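Long-range contact in subdomain of Desmoplakin Carboxy-Terminal domain (DPCT) (Homo sapiens, PDB 1LM5), which binds intermediate filaments through plakin repeats in its carboxy-terminal region, probably anchoring them at desmosomes: residues B[162-167]-B[174-179]. Residues are numbered along the deposited sequence; the frame is centred on the assembly and turned at random.
Sequences YAKILT and KISYKD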
loop_
_atom_site.group_PDB
_atom_site.type_symbol
_atom_site.label_atom_id
_atom_site.label_comp_id
_atom_site.label_asym_id
_atom_site.label_seq_id
_atom_site.Cartn_x
_atom_site.Cartn_y
_atom_site.Cartn_z
ATOM N N TYR B 162 -4.251 -23.843 1.178
ATOM C CA TYR B 162 -2.849 -23.470 1.013
ATOM C C TYR B 162 -1.949 -24.550 1.597
ATOM O O TYR B 162 -2.265 -25.146 2.628
ATOM C CB TYR B 162 -2.536 -22.164 1.735
ATOM C CG TYR B 162 -2.977 -20.903 1.041
ATOM C CD1 TYR B 162 -2.617 -19.658 1.553
ATOM C CD2 TYR B 162 -3.758 -20.941 -0.117
ATOM C CE1 TYR B 162 -3.020 -18.484 0.945
ATOM C CE2 TYR B 162 -4.169 -19.767 -0.735
ATOM C CZ TYR B 162 -3.800 -18.543 -0.201
ATOM O OH TYR B 162 -4.227 -17.370 -0.782
ATOM N N ALA B 163 -0.813 -24.778 0.951
ATOM C CA ALA B 163 0.133 -25.778 1.414
ATOM C C ALA B 163 0.586 -25.433 2.832
ATOM O O ALA B 163 0.769 -24.268 3.160
ATOM C CB ALA B 163 1.329 -25.822 0.479
ATOM N N LYS B 164 0.757 -26.447 3.671
ATOM C CA LYS B 164 1.201 -26.233 5.053
ATOM C C LYS B 164 2.715 -26.057 5.013
ATOM O O LYS B 164 3.475 -26.965 5.347
ATOM C CB LYS B 164 0.829 -27.443 5.912
ATOM C CG LYS B 164 -0.651 -27.825 5.846
ATOM C CD LYS B 164 -1.555 -26.678 6.302
ATOM C CE LYS B 164 -3.020 -27.095 6.366
ATOM N NZ LYS B 164 -3.917 -25.964 6.774
ATOM N N ILE B 165 3.145 -24.871 4.598
ATOM C CA ILE B 165 4.563 -24.575 4.448
ATOM C C ILE B 165 5.272 -24.148 5.720
ATOM O O ILE B 165 6.478 -23.914 5.708
ATOM C CB ILE B 165 4.768 -23.471 3.395
ATOM C CG1 ILE B 165 4.114 -22.174 3.876
ATOM C CG2 ILE B 165 4.164 -23.907 2.066
ATOM C CD1 ILE B 165 4.305 -21.005 2.934
ATOM N N LEU B 166 4.535 -24.038 6.817
ATOM C CA LEU B 166 5.146 -23.609 8.061
ATOM C C LEU B 166 5.027 -24.635 9.166
ATOM O O LEU B 166 4.091 -25.428 9.195
ATOM C CB LEU B 166 4.486 -22.320 8.562
ATOM C CG LEU B 166 4.237 -21.187 7.565
ATOM C CD1 LEU B 166 3.627 -20.001 8.303
ATOM C CD2 LEU B 166 5.540 -20.784 6.897
ATOM N N THR B 167 5.995 -24.621 10.068
ATOM C CA THR B 167 5.931 -25.485 11.223
ATOM C C THR B 167 5.494 -24.496 12.280
ATOM O O THR B 167 6.224 -23.559 12.588
ATOM C CB THR B 167 7.292 -26.052 11.605
ATOM O OG1 THR B 167 7.733 -26.951 10.583
ATOM C CG2 THR B 167 7.197 -26.783 12.928
ATOM N N LYS B 174 2.545 -28.697 11.026
ATOM C CA LYS B 174 2.641 -27.936 9.788
ATOM C C LYS B 174 1.349 -27.166 9.573
ATOM O O LYS B 174 0.259 -27.701 9.724
ATOM C CB LYS B 174 2.898 -28.872 8.609
ATOM C CG LYS B 174 4.126 -29.760 8.794
ATOM C CD LYS B 174 5.397 -28.953 9.057
ATOM C CE LYS B 174 5.816 -28.123 7.845
ATOM N NZ LYS B 174 7.079 -27.370 8.103
ATOM N N ILE B 175 1.487 -25.896 9.224
ATOM C CA ILE B 175 0.347 -25.034 9.004
ATOM C C ILE B 175 0.661 -24.103 7.864
ATOM O O ILE B 175 1.816 -23.936 7.492
ATOM C CB ILE B 175 0.050 -24.173 10.240
ATOM C CG1 ILE B 175 1.234 -23.238 10.521
ATOM C CG2 ILE B 175 -0.220 -25.070 11.445
ATOM C CD1 ILE B 175 0.980 -22.251 11.651
ATOM N N SER B 176 -0.378 -23.505 7.309
ATOM C CA SER B 176 -0.209 -22.575 6.216
ATOM C C SER B 176 -0.062 -21.202 6.832
ATOM O O SER B 176 -0.223 -21.025 8.048
ATOM C CB SER B 176 -1.444 -22.584 5.313
ATOM O OG SER B 176 -2.543 -21.968 5.962
ATOM N N TYR B 177 0.226 -20.226 5.991
ATOM C CA TYR B 177 0.350 -18.870 6.476
ATOM C C TYR B 177 -1.009 -18.373 6.933
ATOM O O TYR B 177 -1.108 -17.583 7.872
ATOM C CB TYR B 177 0.884 -17.957 5.382
ATOM C CG TYR B 177 1.407 -16.662 5.953
ATOM C CD1 TYR B 177 2.631 -16.627 6.612
ATOM C CD2 TYR B 177 0.678 -15.482 5.847
ATOM C CE1 TYR B 177 3.128 -15.450 7.155
ATOM C CE2 TYR B 177 1.166 -14.289 6.385
ATOM C CZ TYR B 177 2.396 -14.287 7.033
ATOM O OH TYR B 177 2.919 -13.116 7.525
ATOM N N LYS B 178 -2.052 -18.816 6.242
ATOM C CA LYS B 178 -3.412 -18.450 6.595
ATOM C C LYS B 178 -3.643 -18.947 8.025
ATOM O O LYS B 178 -4.180 -18.228 8.873
ATOM C CB LYS B 178 -4.386 -19.122 5.623
ATOM C CG LYS B 178 -5.818 -19.215 6.097
ATOM C CD LYS B 178 -6.550 -17.902 6.016
ATOM C CE LYS B 178 -8.050 -18.154 6.125
ATOM N NZ LYS B 178 -8.833 -16.886 6.099
ATOM N N ASP B 179 -3.230 -20.182 8.288
ATOM C CA ASP B 179 -3.369 -20.756 9.623
ATOM C C ASP B 179 -2.580 -19.935 10.622
ATOM O O ASP B 179 -3.040 -19.688 11.727
ATOM C CB ASP B 179 -2.817 -22.178 9.680
ATOM C CG ASP B 179 -3.622 -23.153 8.863
ATOM O OD1 ASP B 179 -3.017 -24.101 8.327
ATOM O OD2 ASP B 179 -4.853 -22.978 8.768
#
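K164 lays its aliphatic chain over the backbone where strand 174-175 passes into helix 177-183, its CD 3.5 Å from S176 N. A bend at chi2 (-59°) turns the chain along this path, and the extended remainder crosses the D179 side chain at about a right angle to bring NZ 2.6 Å from D179 OD1, a salt bridge using the syn lone pair. The same oxygen takes S176 N on its anti side, tilted 32° out of the carboxylate plane but almost straight at the hydrogen (179°), while S176 OG accepts from D179 N at 3.0 Å. S176 and D179 thus form a capping box, tied to the inverse gamma turn centred on K164, just ahead of strand 166-167. This is a worked example of an antiparallel hairpin running straight into a helix, consistent with the plakin-repeat motif, in which a hairpin precedes two antiparallel helices. The two grips on OD1 hold the carboxylate and would be expected to favour its charged form. In the hairpin, L166 and I175 exchange both backbone bonds, and I165 joins L166 opposite I175 in a classic beta bulge. L166 CB packs 3.9 Å from I175 CG1, and its CD1 reaches the Y177 ring obliquely; L42 of helix 36-47 touches both L166 and Y177. On the opposite face, where K174 and T167 form a non-hydrogen-bonded pair, K174 curls back until NZ donates to T167 OG1 at 2.6 Å.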